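Local coordinates for protein triacylglycerol lipase (Clostridium botulinum, PDB 5AH1) that hydrolyses ester bonds of triacylglycerols and of synthetic polyesters as a zinc-binding esterase of the alpha/beta-hydrolase fold, at residues N361-Y366 / V386-S391; G85-G90 / S247-V252; S391-K396 / D401-Y406; L308-A313 / Y366-K371. All blocks are in the same frame, centred on the assembly; numbering follows the deposited sequence. Where two conformers were deposited one is given.

The four contacts show how an alpha/beta-hydrolase core is joined to its connecting loops. Contact 2 sets the loop after strand 80-83 against helix 242-257, beside Ser182 of a probable nucleophile elbow. Its Phe86 CD1 reaches Leu308 CD1 of contact 4 at 3.8 Å. Contacts 1 and 4 share Tyr366, have centres about 11 Å apart and both touch helix 235-239; in contact 4 the side chain of Arg368 lies about 7 Å from a bound potassium ion. Contacts 1 and 3 share Ser391, and Lys396 NZ probably bonds to Ile390 O at 2.8 Å. Contacts 2 and 3 lie on opposite sides of the chain's centre, their centres about 26 Å apart.

Contact 1 (N361-Y366 / V386-S391); sequences NLMGRY and VVNCIS
Val386 O is approached by two groups of different character: the sulfur of Met363 lies against it, SD to O 3.5 Å, while the hydroxyl of Thr234 makes a true hydrogen bond to the same oxygen. The thioether is the whole of what 361-366 offers to 386-391, and no hydrogen bond passes between the two segments. The methionine chain leaves the last turn of its helix extended through chi2 and then bends at chi3 (-77°). That bend lays the methyl group along the peptide joining Val386 to Val387, with Met363 CE 3.5 Å from Val386 C and 4.1 Å from Val387 N. On another flank the sulfur meets the amide of Asn388. Met363 SD lies off the amide plane, displaced beyond its oxygen and nitrogen side, 4.0 Å from Asn388 OD1 and 4.1 Å from Asn388 ND2. The amide cannot easily turn, because its ND2 gives a hydrogen bond to Trp380 O and its OD1 takes one from Thr235 N. Val386 N and Val387 N both bond to Asp384 OD1, which fixes the peptides that the thioether touches. This Asn-Asp-Gly-Val-Val sequence, its valines resting on His426, is consistent with the catalytic-acid loop and histidine of related lipases. The helix end is itself tied down by Gly364, whose backbone bonds to Ser345 of strand 345-347. Met363 also rests on Thr235 and Leu236, so the contact joins the C-terminal end of helix 357-363 and the start of helix 235-239 to the loop leading toward strand 403-405.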
loop_
_atom_site.group_PDB
_atom_site.type_symbol
_atom_site.label_atom_id
_atom_site.label_comp_id
_atom_site.label_asym_id
_atom_site.label_seq_id
_atom_site.Cartn_x
_atom_site.Cartn_y
_atom_site.Cartn_z
ATOM N N ASN A 361 7.277 12.346 14.515
ATOM C CA ASN A 361 7.112 13.215 15.666
ATOM C C ASN A 361 5.834 14.051 15.547
ATOM O O ASN A 361 5.151 14.273 16.546
ATOM C CB ASN A 361 8.376 14.053 15.883
ATOM C CG ASN A 361 9.591 13.172 16.226
ATOM O OD1 ASN A 361 9.433 12.017 16.651
ATOM N ND2 ASN A 361 10.795 13.698 16.015
ATOM N N LEU A 362 5.488 14.503 14.344
ATOM C CA LEU A 362 4.224 15.225 14.196
ATOM C C LEU A 362 3.006 14.330 14.404
ATOM O O LEU A 362 2.083 14.706 15.106
ATOM C CB LEU A 362 4.152 15.979 12.855
ATOM C CG LEU A 362 5.017 17.248 12.763
ATOM C CD1 LEU A 362 4.631 18.060 11.560
ATOM C CD2 LEU A 362 4.958 18.137 14.025
ATOM N N MET A 363 2.992 13.145 13.808
ATOM C CA MET A 363 1.905 12.220 14.082
ATOM C C MET A 363 1.865 11.860 15.569
ATOM O O MET A 363 0.804 11.653 16.140
ATOM C CB MET A 363 2.074 10.925 13.291
ATOM C CG MET A 363 1.562 10.966 11.870
ATOM S SD MET A 363 1.627 9.328 11.079
ATOM C CE MET A 363 3.337 9.331 10.779
ATOM N N GLY A 364 3.042 11.780 16.183
ATOM C CA GLY A 364 3.168 11.350 17.565
ATOM C C GLY A 364 2.638 12.336 18.589
ATOM O O GLY A 364 2.631 12.036 19.785
ATOM N N ARG A 365 2.185 13.500 18.134
ATOM C CA ARG A 365 1.559 14.466 19.035
ATOM C C ARG A 365 0.309 15.098 18.437
ATOM O O ARG A 365 -0.194 16.107 18.943
ATOM C CB ARG A 365 2.548 15.562 19.416
ATOM C CG ARG A 365 2.950 16.483 18.265
ATOM C CD ARG A 365 4.150 17.336 18.657
ATOM N NE ARG A 365 5.283 16.468 18.952
ATOM C CZ ARG A 365 6.319 16.796 19.711
ATOM N NH1 ARG A 365 6.378 18.000 20.268
ATOM N NH2 ARG A 365 7.288 15.905 19.910
ATOM N N TYR A 366 -0.198 14.505 17.360
ATOM C CA TYR A 366 -1.361 15.053 16.667
ATOM C C TYR A 366 -2.664 14.477 17.206
ATOM O O TYR A 366 -2.907 13.271 17.125
ATOM C CB TYR A 366 -1.266 14.788 15.168
ATOM C CG TYR A 366 -2.411 15.366 14.361
ATOM C CD1 TYR A 366 -2.392 16.679 13.946
ATOM C CD2 TYR A 366 -3.505 14.604 14.019
ATOM C CE1 TYR A 366 -3.440 17.216 13.209
ATOM C CE2 TYR A 366 -4.547 15.114 13.277
ATOM C CZ TYR A 366 -4.513 16.417 12.874
ATOM O OH TYR A 366 -5.547 16.919 12.118
ATOM N N VAL A 386 5.100 6.781 9.000
ATOM C CA VAL A 386 4.155 7.131 7.935
ATOM C C VAL A 386 2.699 6.868 8.322
ATOM O O VAL A 386 1.833 7.681 7.997
ATOM C CB VAL A 386 4.527 6.430 6.598
ATOM C CG1 VAL A 386 3.573 6.808 5.495
ATOM C CG2 VAL A 386 5.941 6.779 6.194
ATOM N N VAL A 387 2.453 5.765 9.023
ATOM C CA VAL A 387 1.097 5.349 9.366
ATOM C C VAL A 387 0.973 5.054 10.855
ATOM O O VAL A 387 1.784 4.339 11.428
ATOM C CB VAL A 387 0.663 4.097 8.555
ATOM C CG1 VAL A 387 -0.745 3.680 8.899
ATOM C CG2 VAL A 387 0.775 4.371 7.055
ATOM N N ASN A 388 -0.086 5.582 11.468
ATOM C CA ASN A 388 -0.373 5.295 12.872
ATOM C C ASN A 388 -0.565 3.793 13.080
ATOM O O ASN A 388 -1.264 3.156 12.302
ATOM C CB ASN A 388 -1.640 6.023 13.314
ATOM C CG ASN A 388 -1.716 7.445 12.781
ATOM O OD1 ASN A 388 -2.002 7.645 11.606
ATOM N ND2 ASN A 388 -1.440 8.431 13.634
ATOM N N CYS A 389 0.009 3.236 14.142
ATOM C CA CYS A 389 -0.096 1.809 14.395
ATOM C C CYS A 389 -1.525 1.342 14.549
ATOM O O CYS A 389 -1.886 0.274 14.053
ATOM C CB CYS A 389 0.723 1.411 15.624
ATOM S SG CYS A 389 2.478 1.727 15.485
ATOM N N ILE A 390 -2.348 2.145 15.216
ATOM C CA ILE A 390 -3.723 1.753 15.496
ATOM C C ILE A 390 -4.505 1.494 14.206
ATOM O O ILE A 390 -5.447 0.716 14.193
ATOM C CB ILE A 390 -4.447 2.852 16.353
ATOM C CG1 ILE A 390 -5.805 2.359 16.849
ATOM C CG2 ILE A 390 -4.605 4.151 15.581
ATOM C CD1 ILE A 390 -6.500 3.318 17.783
ATOM N N SER A 391 -4.107 2.168 13.127
ATOM C CA SER A 391 -4.806 2.101 11.853
ATOM C C SER A 391 -4.483 0.836 11.057
ATOM O O SER A 391 -5.198 0.493 10.126
ATOM C CB SER A 391 -4.385 3.319 11.040
ATOM O OG SER A 391 -5.024 3.361 9.786
#

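Contact 2 (G85-G90 / S247-V252); sequences GFMGFG and SYTFGV
A type II beta turn from Gly85 to Gly88, in the loop that follows strand 80-83 of the central parallel sheet, carries Phe86 and Met87 at its two corners and presents both to helix 242-257. The turn's own bond, Gly88 N to Gly85 O, is weak at 3.4 Å, and Met87 takes a left-handed backbone conformation in it. With CG beside the backbone N (chi1 -77°), Met87 sets that atom over the centre of the neighbouring Phe86 ring; the bends at chi2 and chi3 then carry SD and the methyl to the helix. There Met87 CE lies 3.6 Å from Phe250 CD1, and Met87 SD stands 4.9 Å from the centroid of the Phe250 ring, an oblique Met-aromatic contact in which the two side chains run roughly at right angles. Closer to the backbone, Thr249 CG2 comes within 3.4 Å of Met87 CG. Thr249 was modelled in two conformers, so whether this closeness means strain is doubtful. Its hydroxyl meets the edge of the Phe86 ring, OG1 to CE2 3.6 Å, and is hydrogen-bonded to Leu245 O one helical turn back. Phe250 continues the apolar layer onto Ile288 and Leu292 of helix 284-292, while Phe86 reaches Ala304 and Leu308. The backbone N of Phe86 makes a weak hydrogen bond with the hydroxyl of Ser182, which lies in a GxSxG sequence. A His-Gly-Phe loop at the end of a sheet strand, beside such a probable nucleophile elbow, is consistent with the oxyanion-hole loop of alpha/beta-hydrolase lipases.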
loop_
_atom_site.group_PDB
_atom_site.type_symbol
_atom_site.label_atom_id
_atom_site.label_comp_id
_atom_site.label_asym_id
_atom_site.label_seq_id
_atom_site.Cartn_x
_atom_site.Cartn_y
_atom_site.Cartn_z
ATOM N N GLY A 85 2.436 0.654 -2.361
ATOM C CA GLY A 85 1.657 1.755 -1.818
ATOM C C GLY A 85 1.796 3.088 -2.521
ATOM O O GLY A 85 1.961 3.181 -3.736
ATOM N N PHE A 86 1.677 4.129 -1.713
ATOM C CA PHE A 86 1.764 5.517 -2.167
ATOM C C PHE A 86 3.186 5.810 -2.627
ATOM O O PHE A 86 4.145 5.449 -1.933
ATOM C CB PHE A 86 1.370 6.401 -0.981
ATOM C CG PHE A 86 1.359 7.882 -1.251
ATOM C CD1 PHE A 86 0.460 8.452 -2.127
ATOM C CD2 PHE A 86 2.189 8.708 -0.546
ATOM C CE1 PHE A 86 0.427 9.810 -2.318
ATOM C CE2 PHE A 86 2.151 10.062 -0.743
ATOM C CZ PHE A 86 1.276 10.604 -1.628
ATOM N N MET A 87 3.319 6.408 -3.806
ATOM C CA MET A 87 4.629 6.743 -4.356
ATOM C C MET A 87 5.554 5.528 -4.500
ATOM O O MET A 87 6.771 5.636 -4.348
ATOM C CB MET A 87 5.273 7.910 -3.589
ATOM C CG MET A 87 4.645 9.268 -3.980
ATOM S SD MET A 87 5.100 9.753 -5.669
ATOM C CE MET A 87 6.751 10.317 -5.357
ATOM N N GLY A 88 4.959 4.375 -4.823
ATOM C CA GLY A 88 5.701 3.209 -5.278
ATOM C C GLY A 88 5.675 3.102 -6.789
ATOM O O GLY A 88 4.737 3.592 -7.428
ATOM N N PHE A 89 6.717 2.495 -7.358
ATOM C CA PHE A 89 6.901 2.423 -8.806
ATOM C C PHE A 89 7.153 0.994 -9.271
ATOM O O PHE A 89 7.249 0.082 -8.451
ATOM C CB PHE A 89 8.016 3.383 -9.209
ATOM C CG PHE A 89 7.660 4.805 -8.910
ATOM C CD1 PHE A 89 6.866 5.532 -9.783
ATOM C CD2 PHE A 89 8.051 5.398 -7.717
ATOM C CE1 PHE A 89 6.466 6.838 -9.480
ATOM C CE2 PHE A 89 7.667 6.699 -7.419
ATOM C CZ PHE A 89 6.876 7.422 -8.305
ATOM N N GLY A 90 7.238 0.814 -10.583
ATOM C CA GLY A 90 7.317 -0.507 -11.182
ATOM C C GLY A 90 8.715 -1.056 -11.297
ATOM O O GLY A 90 9.710 -0.364 -11.059
ATOM N N SER A 247 5.129 16.737 -2.009
ATOM C CA SER A 247 6.470 17.285 -2.165
ATOM C C SER A 247 7.455 16.577 -1.222
ATOM O O SER A 247 8.552 16.188 -1.628
ATOM C CB SER A 247 6.446 18.794 -1.931
ATOM O OG SER A 247 7.688 19.360 -2.279
ATOM N N TYR A 248 7.055 16.394 0.031
ATOM C CA TYR A 248 7.842 15.614 0.973
ATOM C C TYR A 248 8.179 14.221 0.427
ATOM O O TYR A 248 9.321 13.770 0.525
ATOM C CB TYR A 248 7.101 15.476 2.307
ATOM C CG TYR A 248 7.714 14.429 3.202
ATOM C CD1 TYR A 248 8.900 14.670 3.873
ATOM C CD2 TYR A 248 7.108 13.194 3.362
ATOM C CE1 TYR A 248 9.479 13.706 4.680
ATOM C CE2 TYR A 248 7.675 12.220 4.163
ATOM C CZ TYR A 248 8.860 12.485 4.826
ATOM O OH TYR A 248 9.413 11.497 5.627
ATOM N N THR A 249 7.190 13.566 -0.162
ATOM C CA THR A 249 7.390 12.210 -0.632
ATOM C C THR A 249 8.331 12.153 -1.852
ATOM O O THR A 249 9.029 11.169 -2.046
ATOM C CB THR A 249 6.050 11.524 -0.894
ATOM O OG1 THR A 249 5.203 11.707 0.252
ATOM C CG2 THR A 249 6.260 10.049 -1.110
ATOM N N PHE A 250 8.382 13.216 -2.651
ATOM C CA PHE A 250 9.403 13.335 -3.706
ATOM C C PHE A 250 10.784 13.456 -3.076
ATOM O O PHE A 250 11.755 12.904 -3.582
ATOM C CB PHE A 250 9.150 14.531 -4.627
ATOM C CG PHE A 250 8.121 14.275 -5.686
ATOM C CD1 PHE A 250 8.311 13.298 -6.647
ATOM C CD2 PHE A 250 6.977 15.040 -5.743
ATOM C CE1 PHE A 250 7.359 13.084 -7.625
ATOM C CE2 PHE A 250 6.027 14.826 -6.712
ATOM C CZ PHE A 250 6.212 13.850 -7.650
ATOM N N GLY A 251 10.868 14.187 -1.975
ATOM C CA GLY A 251 12.097 14.256 -1.202
ATOM C C GLY A 251 12.551 12.878 -0.745
ATOM O O GLY A 251 13.714 12.519 -0.907
ATOM N N VAL A 252 11.636 12.094 -0.170
ATOM C CA VAL A 252 11.967 10.741 0.258
ATOM C C VAL A 252 12.451 9.918 -0.943
ATOM O O VAL A 252 13.446 9.195 -0.861
ATOM C CB VAL A 252 10.777 10.040 0.937
ATOM C CG1 VAL A 252 11.154 8.622 1.295
ATOM C CG2 VAL A 252 10.352 10.793 2.195
#

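Contact 3 (S391-K396 / D401-Y406); sequences SQDGPK and DVIEQY
Ile403 lays its delta methyl across the backbone of Gly394 and Pro395, with CD1 3.7 Å from Gly394 C and 3.6 Å from Pro395 O. The same methyl touches the aliphatic part of Lys396, CD1 to CG 3.5 Å, a snug fit in which the two side chains cross at about a right angle. Gly394, lacking a side chain and holding an almost extended backbone with positive phi, lets the methyl settle this close. Ile403 belongs to strand 403-405 at the edge of the parallel sheet, and its side chain also rests on Trp415 of the next strand. The touching parts, 393-396 and 401-405, run 145° apart, yet no direct hydrogen bond links them. A water does so instead, donating to Pro395 O and to Asp401 O at 2.7 Å each. Nearby, Pro395 CG abuts Asp401 OD2 at 3.2 Å. That carboxylate is held from outside, by Ala322 N at OD1 and Trp415 NE1 at OD2, and these bonds fix it with OD2 against the CG of the proline ring. Beyond the isoleucine, Lys396 curls at chi3 and chi4 to bring NZ back to its own segment. There Lys396 NZ forms a salt bridge to the syn lone pair of Asp393 OD1 at 2.8 Å and a hydrogen bond to Gly394 O at 3.0 Å. Ile390 O and Asp232 OD2 are further partners of the amine. With two carboxylates and two carbonyls around it, the ammonium group probably keeps its charge and ties the loop back on itself, while its aliphatic chain and the backbone of Gly394 and Pro395 receive Ile403.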
loop_
_atom_site.group_PDB
_atom_site.type_symbol
_atom_site.label_atom_id
_atom_site.label_comp_id
_atom_site.label_asym_id
_atom_site.label_seq_id
_atom_site.Cartn_x
_atom_site.Cartn_y
_atom_site.Cartn_z
ATOM N N SER A 391 -4.107 2.168 13.127
ATOM C CA SER A 391 -4.806 2.101 11.853
ATOM C C SER A 391 -4.483 0.836 11.057
ATOM O O SER A 391 -5.198 0.493 10.126
ATOM C CB SER A 391 -4.385 3.319 11.040
ATOM O OG SER A 391 -5.024 3.361 9.786
ATOM N N GLN A 392 -3.433 0.112 11.451
ATOM C CA GLN A 392 -2.851 -0.904 10.586
ATOM C C GLN A 392 -3.482 -2.298 10.708
ATOM O O GLN A 392 -3.379 -3.100 9.773
ATOM C CB GLN A 392 -1.336 -0.978 10.822
ATOM C CG GLN A 392 -0.604 0.287 10.424
ATOM C CD GLN A 392 0.883 0.169 10.633
ATOM O OE1 GLN A 392 1.461 -0.883 10.375
ATOM N NE2 GLN A 392 1.520 1.217 11.148
ATOM N N ASP A 393 -4.142 -2.592 11.828
ATOM C CA ASP A 393 -4.633 -3.950 12.048
ATOM C C ASP A 393 -5.883 -4.298 11.244
ATOM O O ASP A 393 -6.237 -5.470 11.145
ATOM C CB ASP A 393 -4.824 -4.258 13.549
ATOM C CG ASP A 393 -5.895 -3.425 14.203
ATOM O OD1 ASP A 393 -6.468 -2.539 13.548
ATOM O OD2 ASP A 393 -6.148 -3.677 15.401
ATOM N N GLY A 394 -6.523 -3.293 10.650
ATOM C CA GLY A 394 -7.716 -3.524 9.871
ATOM C C GLY A 394 -8.626 -2.331 9.967
ATOM O O GLY A 394 -8.416 -1.466 10.811
ATOM N N PRO A 395 -9.626 -2.278 9.086
ATOM C CA PRO A 395 -10.559 -1.151 9.087
ATOM C C PRO A 395 -11.486 -1.229 10.303
ATOM O O PRO A 395 -12.032 -2.302 10.584
ATOM C CB PRO A 395 -11.327 -1.357 7.785
ATOM C CG PRO A 395 -11.304 -2.862 7.592
ATOM C CD PRO A 395 -9.937 -3.267 8.033
ATOM N N LYS A 396 -11.647 -0.091 10.977
ATOM C CA LYS A 396 -12.529 0.058 12.131
ATOM C C LYS A 396 -13.431 1.276 11.965
ATOM O O LYS A 396 -14.625 1.186 12.250
ATOM C CB LYS A 396 -11.701 0.167 13.415
ATOM C CG LYS A 396 -10.871 -1.089 13.673
ATOM C CD LYS A 396 -9.940 -0.975 14.848
ATOM C CE LYS A 396 -8.808 0.012 14.683
ATOM N NZ LYS A 396 -7.963 -0.204 13.468
ATOM N N ASP A 401 -16.211 -4.917 9.711
ATOM C CA ASP A 401 -15.298 -6.063 9.677
ATOM C C ASP A 401 -14.925 -6.498 11.084
ATOM O O ASP A 401 -14.802 -5.674 12.003
ATOM C CB ASP A 401 -14.007 -5.708 8.942
ATOM C CG ASP A 401 -14.171 -5.564 7.435
ATOM O OD1 ASP A 401 -15.300 -5.640 6.897
ATOM O OD2 ASP A 401 -13.118 -5.405 6.779
ATOM N N VAL A 402 -14.745 -7.806 11.258
ATOM C CA VAL A 402 -14.261 -8.358 12.511
ATOM C C VAL A 402 -12.744 -8.399 12.463
ATOM O O VAL A 402 -12.161 -8.828 11.458
ATOM C CB VAL A 402 -14.853 -9.758 12.744
ATOM C CG1 VAL A 402 -14.206 -10.453 13.955
ATOM C CG2 VAL A 402 -16.351 -9.646 12.945
ATOM N N ILE A 403 -12.127 -7.981 13.562
ATOM C CA ILE A 403 -10.683 -8.063 13.757
ATOM C C ILE A 403 -10.400 -8.795 15.053
ATOM O O ILE A 403 -10.928 -8.430 16.102
ATOM C CB ILE A 403 -10.041 -6.645 13.839
ATOM C CG1 ILE A 403 -10.401 -5.806 12.609
ATOM C CG2 ILE A 403 -8.524 -6.733 14.025
ATOM C CD1 ILE A 403 -10.007 -4.346 12.739
ATOM N N GLU A 404 -9.569 -9.827 14.984
ATOM C CA GLU A 404 -9.094 -10.499 16.187
ATOM C C GLU A 404 -7.598 -10.676 16.084
ATOM O O GLU A 404 -7.066 -10.926 15.003
ATOM C CB GLU A 404 -9.712 -11.883 16.329
ATOM C CG GLU A 404 -11.218 -11.942 16.427
ATOM C CD GLU A 404 -11.711 -13.394 16.532
ATOM O OE1 GLU A 404 -10.883 -14.293 16.837
ATOM O OE2 GLU A 404 -12.914 -13.647 16.302
ATOM N N GLN A 405 -6.915 -10.566 17.214
ATOM C CA GLN A 405 -5.494 -10.855 17.239
ATOM C C GLN A 405 -5.283 -12.342 16.972
ATOM O O GLN A 405 -6.026 -13.188 17.469
ATOM C CB GLN A 405 -4.854 -10.417 18.560
ATOM C CG GLN A 405 -4.998 -8.913 18.871
ATOM C CD GLN A 405 -4.421 -7.987 17.792
ATOM O OE1 GLN A 405 -3.233 -8.054 17.458
ATOM N NE2 GLN A 405 -5.265 -7.098 17.263
ATOM N N TYR A 406 -4.287 -12.648 16.155
ATOM C CA TYR A 406 -3.980 -14.017 15.799
ATOM C C TYR A 406 -3.758 -14.841 17.055
ATOM O O TYR A 406 -3.055 -14.415 17.969
ATOM C CB TYR A 406 -2.736 -14.036 14.920
ATOM C CG TYR A 406 -2.332 -15.410 14.474
ATOM C CD1 TYR A 406 -3.034 -16.073 13.477
ATOM C CD2 TYR A 406 -1.244 -16.039 15.039
ATOM C CE1 TYR A 406 -2.671 -17.335 13.072
ATOM C CE2 TYR A 406 -0.868 -17.300 14.639
ATOM C CZ TYR A 406 -1.581 -17.942 13.645
ATOM O OH TYR A 406 -1.211 -19.203 13.240
HETATM O O HOH W 1 -13.599 -3.328 12.539
#

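Contact 4 (L308-A313 / Y366-K371); sequences LSTEGA and YSRNQK
The guanidinium group of Arg368 meets Thr310 at its edge: the threonine hydroxyl lies in the guanidinium plane, and the bond from Arg368 NH2 to Thr310 OG1, 3.0 Å long, is almost perfectly straight at 176°. Thr310 opens helix 310-317 of this alpha/beta-hydrolase, after the N-cap Ser309. This one bond carries the contact, since the two backbones stay apart, 11.0 Å between Thr310 CA and Arg368 CA. The arginine spans the gap with a chain that is extended as far as chi2 and bends at chi3 (65°), setting its head alongside the threonine. Both groups then converge on Asp238. Arg368 NH1 forms a salt bridge with Asp238 OD2, and the hydroxyl of Thr310 is hydrogen-bonded to that same oxygen, so OG1 accepts the N-H of the arginine and is also bonded to the carboxylate. Arg368 NH2 has a second partner in Pro374 O, which helps to fix the rotation of the head. Asp238, with Ser237 and Met240, forms a potassium site, and Arg368 and Thr310 thus probably help to position one of its ligand residues. The arginine would be expected to stabilise the negative charge of Asp238. At the start of the helix, the capping bond runs from Gly312 N to Ser309 OG at 3.1 Å, with an N-H...O angle of 155°.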
loop_
_atom_site.group_PDB
_atom_site.type_symbol
_atom_site.label_atom_id
_atom_site.label_comp_id
_atom_site.label_asym_id
_atom_site.label_seq_id
_atom_site.Cartn_x
_atom_site.Cartn_y
_atom_site.Cartn_z
ATOM N N LEU A 308 -6.012 8.520 1.791
ATOM C CA LEU A 308 -5.090 8.258 2.895
ATOM C C LEU A 308 -5.469 8.925 4.199
ATOM O O LEU A 308 -4.993 8.510 5.254
ATOM C CB LEU A 308 -3.675 8.692 2.521
ATOM C CG LEU A 308 -3.002 7.837 1.442
ATOM C CD1 LEU A 308 -1.753 8.520 0.923
ATOM C CD2 LEU A 308 -2.658 6.437 1.957
ATOM N N SER A 309 -6.278 9.983 4.121
ATOM C CA SER A 309 -6.684 10.699 5.325
ATOM C C SER A 309 -7.635 9.833 6.140
ATOM O O SER A 309 -8.245 8.895 5.610
ATOM C CB SER A 309 -7.368 12.021 4.971
ATOM O OG SER A 309 -8.666 11.842 4.428
ATOM N N THR A 310 -7.799 10.135 7.423
ATOM C CA THR A 310 -8.692 9.315 8.234
ATOM C C THR A 310 -10.141 9.437 7.756
ATOM O O THR A 310 -10.859 8.439 7.719
ATOM C CB THR A 310 -8.544 9.623 9.730
ATOM O OG1 THR A 310 -8.845 10.995 9.990
ATOM C CG2 THR A 310 -7.109 9.297 10.198
ATOM N N GLU A 311 -10.578 10.640 7.383
ATOM C CA GLU A 311 -11.907 10.795 6.806
ATOM C C GLU A 311 -12.091 9.934 5.541
ATOM O O GLU A 311 -13.137 9.300 5.344
ATOM C CB GLU A 311 -12.136 12.265 6.462
ATOM C CG GLU A 311 -13.515 12.596 5.877
ATOM C CD GLU A 311 -13.610 14.029 5.355
ATOM O OE1 GLU A 311 -12.572 14.553 4.888
ATOM O OE2 GLU A 311 -14.711 14.627 5.417
ATOM N N GLY A 312 -11.108 9.970 4.649
ATOM C CA GLY A 312 -11.222 9.275 3.384
ATOM C C GLY A 312 -11.147 7.765 3.543
ATOM O O GLY A 312 -11.847 7.032 2.849
ATOM N N ALA A 313 -10.310 7.310 4.463
ATOM C CA ALA A 313 -10.194 5.877 4.741
ATOM C C ALA A 313 -11.498 5.383 5.379
ATOM O O ALA A 313 -11.978 4.292 5.054
ATOM C CB ALA A 313 -9.017 5.622 5.645
ATOM N N TYR A 366 -0.198 14.505 17.360
ATOM C CA TYR A 366 -1.361 15.053 16.667
ATOM C C TYR A 366 -2.664 14.477 17.206
ATOM O O TYR A 366 -2.907 13.271 17.125
ATOM C CB TYR A 366 -1.266 14.788 15.168
ATOM C CG TYR A 366 -2.411 15.366 14.361
ATOM C CD1 TYR A 366 -2.392 16.679 13.946
ATOM C CD2 TYR A 366 -3.505 14.604 14.019
ATOM C CE1 TYR A 366 -3.440 17.216 13.209
ATOM C CE2 TYR A 366 -4.547 15.114 13.277
ATOM C CZ TYR A 366 -4.513 16.417 12.874
ATOM O OH TYR A 366 -5.547 16.919 12.118
ATOM N N SER A 367 -3.484 15.371 17.748
ATOM C CA SER A 367 -4.832 15.059 18.191
ATOM C C SER A 367 -5.841 15.846 17.386
ATOM O O SER A 367 -5.494 16.824 16.710
ATOM C CB SER A 367 -4.999 15.423 19.660
ATOM O OG SER A 367 -4.172 14.612 20.455
ATOM N N ARG A 368 -7.097 15.428 17.471
ATOM C CA ARG A 368 -8.174 16.171 16.829
ATOM C C ARG A 368 -9.520 15.739 17.377
ATOM O O ARG A 368 -9.837 14.541 17.420
ATOM C CB ARG A 368 -8.149 15.947 15.311
ATOM C CG ARG A 368 -9.166 16.781 14.557
ATOM C CD ARG A 368 -9.228 16.420 13.096
ATOM N NE ARG A 368 -9.707 15.051 12.929
ATOM C CZ ARG A 368 -9.296 14.210 11.997
ATOM N NH1 ARG A 368 -8.377 14.579 11.119
ATOM N NH2 ARG A 368 -9.794 12.988 11.959
ATOM N N ASN A 369 -10.309 16.715 17.811
ATOM C CA ASN A 369 -11.687 16.458 18.208
ATOM C C ASN A 369 -12.563 17.506 17.541
ATOM O O ASN A 369 -12.858 18.562 18.112
ATOM C CB ASN A 369 -11.835 16.450 19.727
ATOM C CG ASN A 369 -13.139 15.817 20.175
ATOM O OD1 ASN A 369 -14.163 15.942 19.508
ATOM N ND2 ASN A 369 -13.104 15.124 21.305
ATOM N N GLN A 370 -12.953 17.212 16.304
ATOM C CA GLN A 370 -13.726 18.136 15.482
ATOM C C GLN A 370 -14.930 17.419 14.891
ATOM O O GLN A 370 -14.846 16.250 14.511
ATOM C CB GLN A 370 -12.843 18.700 14.365
ATOM C CG GLN A 370 -11.723 19.599 14.871
ATOM C CD GLN A 370 -12.252 20.867 15.499
ATOM O OE1 GLN A 370 -13.108 21.536 14.927
ATOM N NE2 GLN A 370 -11.763 21.194 16.694
ATOM N N LYS A 371 -16.051 18.127 14.816
ATOM C CA LYS A 371 -17.282 17.563 14.267
ATOM C C LYS A 371 -17.081 16.989 12.860
ATOM O O LYS A 371 -16.337 17.543 12.048
ATOM C CB LYS A 371 -18.371 18.645 14.247
ATOM C CG LYS A 371 -19.738 18.171 13.765
ATOM C CD LYS A 371 -20.748 19.318 13.683
ATOM C CE LYS A 371 -22.086 18.853 13.105
ATOM N NZ LYS A 371 -23.072 19.963 13.027
#